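Local coordinates for proton-dependent oligopeptide transporter family protein (Xanthomonas campestris, PDB 6EI3), which probably carries small peptides across the bacterial inner membrane together with protons, as a member of the POT family of the major facilitator superfamily, at residues 78-81 with 82-86; 172-175 with 176-180. All coordinates share one frame; numbering follows the deposited sequence.

Interaction 1. Residues 78-81 with 82-86; sequences TIIW and FSLIY. With 78M ((2S)-2,3-dihydroxypropyl(7Z)-pentadec-7-enoate), chain B.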
# COMPACT_ATOMS: atom_id res chain seq x y z
N THR A 78 6.66 -21.05 3.06
CA THR A 78 6.54 -19.90 2.16
C THR A 78 7.21 -18.68 2.80
O THR A 78 8.00 -18.01 2.13
CB THR A 78 5.07 -19.70 1.78
OG1 THR A 78 4.55 -20.95 1.34
CG2 THR A 78 4.90 -18.67 0.66
N ILE A 79 6.98 -18.46 4.11
CA ILE A 79 7.61 -17.35 4.84
C ILE A 79 9.13 -17.50 4.79
O ILE A 79 9.81 -16.52 4.47
CB ILE A 79 7.09 -17.16 6.31
CG1 ILE A 79 5.63 -16.66 6.31
CG2 ILE A 79 8.01 -16.12 7.06
CD1 ILE A 79 4.85 -16.87 7.66
N ILE A 80 9.64 -18.69 5.09
CA ILE A 80 11.08 -18.98 5.10
C ILE A 80 11.74 -18.67 3.75
O ILE A 80 12.75 -17.97 3.72
CB ILE A 80 11.36 -20.44 5.59
CG1 ILE A 80 11.31 -20.54 7.13
CG2 ILE A 80 12.70 -21.00 5.06
CD1 ILE A 80 12.50 -19.86 7.95
N TRP A 81 11.15 -19.17 2.65
CA TRP A 81 11.73 -18.99 1.32
C TRP A 81 11.64 -17.56 0.82
O TRP A 81 12.61 -17.08 0.25
CB TRP A 81 11.17 -20.01 0.32
CG TRP A 81 11.82 -21.35 0.50
CD1 TRP A 81 11.26 -22.46 1.07
CD2 TRP A 81 13.20 -21.67 0.28
NE1 TRP A 81 12.18 -23.48 1.13
CE2 TRP A 81 13.38 -23.02 0.65
CE3 TRP A 81 14.31 -20.96 -0.23
CZ2 TRP A 81 14.62 -23.68 0.52
CZ3 TRP A 81 15.53 -21.61 -0.36
CH2 TRP A 81 15.67 -22.95 0.01
N PHE A 82 10.51 -16.87 1.05
CA PHE A 82 10.40 -15.47 0.67
C PHE A 82 11.35 -14.62 1.52
O PHE A 82 11.95 -13.69 1.00
CB PHE A 82 8.96 -14.96 0.79
CG PHE A 82 8.13 -15.18 -0.45
CD1 PHE A 82 8.26 -14.33 -1.55
CD2 PHE A 82 7.24 -16.23 -0.53
CE1 PHE A 82 7.47 -14.51 -2.69
CE2 PHE A 82 6.45 -16.42 -1.68
CZ PHE A 82 6.58 -15.56 -2.76
N SER A 83 11.51 -14.96 2.83
CA SER A 83 12.42 -14.22 3.72
C SER A 83 13.89 -14.36 3.31
O SER A 83 14.64 -13.41 3.44
CB SER A 83 12.23 -14.63 5.18
OG SER A 83 10.93 -14.27 5.61
N LEU A 84 14.28 -15.53 2.79
CA LEU A 84 15.65 -15.76 2.33
C LEU A 84 15.92 -14.96 1.03
O LEU A 84 17.01 -14.43 0.85
CB LEU A 84 15.92 -17.25 2.10
CG LEU A 84 16.07 -18.13 3.34
CD1 LEU A 84 15.95 -19.61 2.97
CD2 LEU A 84 17.39 -17.88 4.06
N ILE A 85 14.91 -14.89 0.14
CA ILE A 85 15.00 -14.10 -1.10
C ILE A 85 15.16 -12.62 -0.69
O ILE A 85 16.00 -11.91 -1.23
CB ILE A 85 13.76 -14.36 -2.03
CG1 ILE A 85 13.86 -15.79 -2.66
CG2 ILE A 85 13.67 -13.29 -3.13
CD1 ILE A 85 12.58 -16.34 -3.33
N TYR A 86 14.37 -12.21 0.31
CA TYR A 86 14.31 -10.89 0.91
C TYR A 86 15.73 -10.51 1.39
O TYR A 86 16.22 -9.43 1.06
CB TYR A 86 13.29 -10.97 2.04
CG TYR A 86 12.65 -9.70 2.57
CD1 TYR A 86 13.28 -8.46 2.42
CD2 TYR A 86 11.49 -9.75 3.33
CE1 TYR A 86 12.75 -7.31 3.02
CE2 TYR A 86 10.97 -8.62 3.95
CZ TYR A 86 11.60 -7.40 3.77
OH TYR A 86 11.05 -6.29 4.37
O21 78M B . 10.02 -25.51 5.62
C20 78M B . 10.71 -26.20 4.59
C18 78M B . 11.87 -25.37 4.08
O19 78M B . 12.31 -25.90 2.82
C17 78M B . 13.02 -25.33 5.05
O2 78M B . 13.95 -24.36 4.51
C1 78M B . 14.98 -23.99 5.28
O1 78M B . 15.12 -24.34 6.43
C2 78M B . 15.93 -23.10 4.53
C3 78M B . 17.05 -22.48 5.36
C4 78M B . 16.57 -21.38 6.30
C5 78M B . 17.69 -20.62 6.99
C6 78M B . 17.23 -19.78 8.18
C7 78M B . 18.23 -18.74 8.61
C8 78M B . 19.26 -18.88 9.43
C9 78M B . 19.74 -20.11 10.15
C10 78M B . 20.93 -19.84 11.07
C11 78M B . 20.57 -19.23 12.42
C12 78M B . 21.71 -18.52 13.13
C13 78M B . 21.39 -18.08 14.55
C15 78M B . 22.03 -15.61 14.83
C14 78M B . 22.35 -17.06 15.16

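Interaction 2. Residues 172-175 with 176-180; sequences FGIP and GILMF. With 78M ((2S)-2,3-dihydroxypropyl(7Z)-pentadec-7-enoate), chain D.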
# COMPACT_ATOMS: atom_id res chain seq x y z
N PHE A 172 22.25 0.90 4.31
CA PHE A 172 21.53 -0.25 3.77
C PHE A 172 21.97 -1.52 4.53
O PHE A 172 21.17 -2.45 4.68
CB PHE A 172 21.68 -0.39 2.24
CG PHE A 172 21.02 0.71 1.43
CD1 PHE A 172 19.63 0.81 1.35
CD2 PHE A 172 21.79 1.67 0.78
CE1 PHE A 172 19.02 1.82 0.59
CE2 PHE A 172 21.17 2.69 0.02
CZ PHE A 172 19.79 2.76 -0.05
N GLY A 173 23.21 -1.52 5.03
CA GLY A 173 23.75 -2.64 5.82
C GLY A 173 23.00 -2.95 7.10
O GLY A 173 22.75 -4.12 7.38
N ILE A 174 22.60 -1.91 7.88
CA ILE A 174 21.82 -2.08 9.12
C ILE A 174 20.46 -2.79 8.83
O ILE A 174 20.26 -3.86 9.39
CB ILE A 174 21.68 -0.76 9.95
CG1 ILE A 174 23.06 -0.28 10.47
CG2 ILE A 174 20.64 -0.91 11.09
CD1 ILE A 174 23.15 1.24 10.79
N PRO A 175 19.56 -2.28 7.94
CA PRO A 175 18.33 -3.03 7.63
C PRO A 175 18.60 -4.44 7.10
O PRO A 175 17.83 -5.35 7.37
CB PRO A 175 17.64 -2.16 6.55
CG PRO A 175 18.15 -0.78 6.78
CD PRO A 175 19.59 -0.99 7.20
N GLY A 176 19.71 -4.63 6.39
CA GLY A 176 20.08 -5.94 5.86
C GLY A 176 20.36 -6.93 6.97
O GLY A 176 19.83 -8.05 6.96
N ILE A 177 21.13 -6.51 7.98
CA ILE A 177 21.46 -7.36 9.16
C ILE A 177 20.20 -7.69 9.97
O ILE A 177 20.00 -8.84 10.38
CB ILE A 177 22.60 -6.73 10.01
CG1 ILE A 177 23.96 -6.77 9.25
CG2 ILE A 177 22.72 -7.37 11.41
CD1 ILE A 177 24.62 -8.26 8.95
N LEU A 178 19.32 -6.71 10.15
CA LEU A 178 18.06 -6.90 10.86
C LEU A 178 17.15 -7.89 10.18
O LEU A 178 16.46 -8.63 10.87
CB LEU A 178 17.35 -5.56 11.09
CG LEU A 178 17.92 -4.73 12.24
CD1 LEU A 178 17.41 -3.33 12.18
CD2 LEU A 178 17.56 -5.34 13.60
N MET A 179 17.18 -7.94 8.84
CA MET A 179 16.39 -8.88 8.05
C MET A 179 16.98 -10.28 8.20
O MET A 179 16.24 -11.25 8.30
CB MET A 179 16.34 -8.46 6.56
CG MET A 179 15.24 -9.15 5.77
SD MET A 179 13.59 -9.04 6.55
CE MET A 179 13.05 -10.74 6.36
N PHE A 180 18.33 -10.38 8.24
CA PHE A 180 18.98 -11.66 8.47
C PHE A 180 18.54 -12.17 9.86
O PHE A 180 18.18 -13.33 10.00
CB PHE A 180 20.52 -11.56 8.38
CG PHE A 180 21.19 -12.79 8.95
CD1 PHE A 180 21.33 -13.94 8.19
CD2 PHE A 180 21.61 -12.82 10.28
CE1 PHE A 180 21.92 -15.09 8.73
CE2 PHE A 180 22.16 -13.99 10.83
CZ PHE A 180 22.32 -15.11 10.05
O21 78M D . 32.89 3.23 6.78
C20 78M D . 33.40 2.07 6.13
C18 78M D . 32.83 1.91 4.75
O19 78M D . 31.50 2.43 4.68
C17 78M D . 32.83 0.47 4.27
O2 78M D . 32.11 -0.26 5.29
C1 78M D . 31.40 -1.33 4.93
O1 78M D . 31.18 -1.65 3.79
C2 78M D . 30.95 -2.10 6.13
C3 78M D . 29.46 -1.99 6.42
C4 78M D . 29.09 -2.78 7.65
C5 78M D . 27.61 -2.83 8.00
C6 78M D . 27.34 -3.70 9.21
C7 78M D . 25.91 -3.72 9.63
C8 78M D . 25.42 -3.65 10.86
C9 78M D . 26.20 -3.50 12.14
C10 78M D . 25.81 -2.23 12.90
C11 78M D . 24.90 -2.46 14.11
C12 78M D . 23.48 -2.91 13.79
C13 78M D . 22.63 -3.17 15.03
C15 78M D . 21.27 -5.27 14.62
C14 78M D . 21.26 -3.76 14.76

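Interaction 1. Residues 78-81 with 82-86
Ser-83 and Ile-79 meet one turn apart on helix 62-95, on its buried side. The carbonyl oxygen of Ile-79 takes two bonds from the same serine. Ser-83 N donates to Ile-79 O at 2.8 Å, the usual helix bond. Ser-83 OG donates to Ile-79 O as well, at 2.8 Å, from above the carbonyl plane. The two donors arrive from opposite faces of that plane. The hydroxyl can fold back this way because OG lies beside the backbone N and anti to the carbonyl carbon (chi1 -65°).

Thr-78 and Phe-82 also pack closely. Their side chains run side by side, and Thr-78 CG2 comes within 3.6 Å of Phe-82 CD2. Thr-78 OG1 is hydrogen-bonded to Gly-74 O, one turn back. Phe-112 and Ile-117 of helix 100-117 pack against Phe-82, while Phe-186 of helix 168-188 packs on Ile-79.

The lipid-facing side is looser, with Trp-81 on the surface and Leu-84 only partly covered. Here Leu-84 reaches back to Trp-81. Leu-84 CD1 sits over one face of the Trp-81 indole, 4.2 Å from the centroid of the six-membered ring, in a CH-pi contact shifted toward the rim. The lipid 78M lies along the same side. 78M C2 is 3.8 Å from Leu-84 CD1, and the ester oxygen 78M O2 is 3.6 Å from Ile-80 CG2. At the indole edge, Trp-81 NE1 donates to the glycerol hydroxyl 78M O19 at 3.0 Å, with an N-H...O angle of 151°.

The chemistry thus divides by side. The serine hydroxyl is satisfied within its own helix in the protein interior. The tryptophan N-H meets the lipid head group while Leu-84 meets the acyl chain, consistent with Trp-81 lying at the membrane interface.

Interaction 2. Residues 172-175 with 176-180
Ile-174 and Leu-178 lie side by side on helix 168-188, one turn apart and pointing the same way. Ile-174 CG2 meets Leu-178 CD1 at 4.2 Å, a loose apolar contact. Ile-174 CG1 turns to the tail of the bound lipid 78M, and the residue also packs on Ile-159 and Ala-162 of helix 137-165.

Leu-178 can be followed outward. Leu-178 CB rests near Ile-174 O and Pro-175 O, each 3.8 Å away. CG stays near Ile-174 O and also nears the lipid terminus. It is placed there by chi1 of -78°, with CG beside the backbone N. The branches then part. Leu-178 CD1 goes back to Ile-174 CG2. Leu-178 CD2 reaches 78M C15, the last carbon of the lipid chain, at 3.8 Å. The leucine therefore bridges its own helix and the acyl tail.

Ile-177 touches the lipid at another point. Ile-177 CG1 lies 3.6 Å from 78M C7, at the double bond. Gly-173 has no side chain, and the lipid chain passes close to its backbone there. The same lipid is also hydrogen-bonded to Trp-170 NE1.

Pro-175 has no N-H to give, so the helix is kinked here. The following bonds persist. Gly-176 N donates to Phe-172 O at 3.1 Å, and Leu-178 N donates to Ile-174 O at 3.1 Å, nearly in line with the carbonyl. Pro-175 O accepts from Met-179 N at 3.0 Å and is also hydrogen-bonded to Ser-17 OG on helix 4-22.

This is a proline-kinked transmembrane helix. Its buried side, with Phe-172, Pro-175 and Met-179, packs against neighbouring helices, while glycine and branched aliphatic residues line a surface that binds 78M.

Interaction 1 comes first along the chain, on helix 62-95. Interaction 2 follows on helix 168-188. Their centres are about 15 Å apart, on the same side of the chain's centre. The two helices pack directly where the contacts meet: Met-179 CE lies 3.5 Å from Tyr-86 CD2 and 4.2 Å from Ser-83 CB. Glu-14 of helix 4-22 ties in as well, since it is hydrogen-bonded to Tyr-86 and touches Met-179. Each contact borders a bound 78M, and Ile-174 also touches a second one. Two neighbouring helices of an MFS transporter thus pack together through Met-179, Tyr-86 and Ser-83, and their other faces carry bound lipid, consistent with exposure to the membrane.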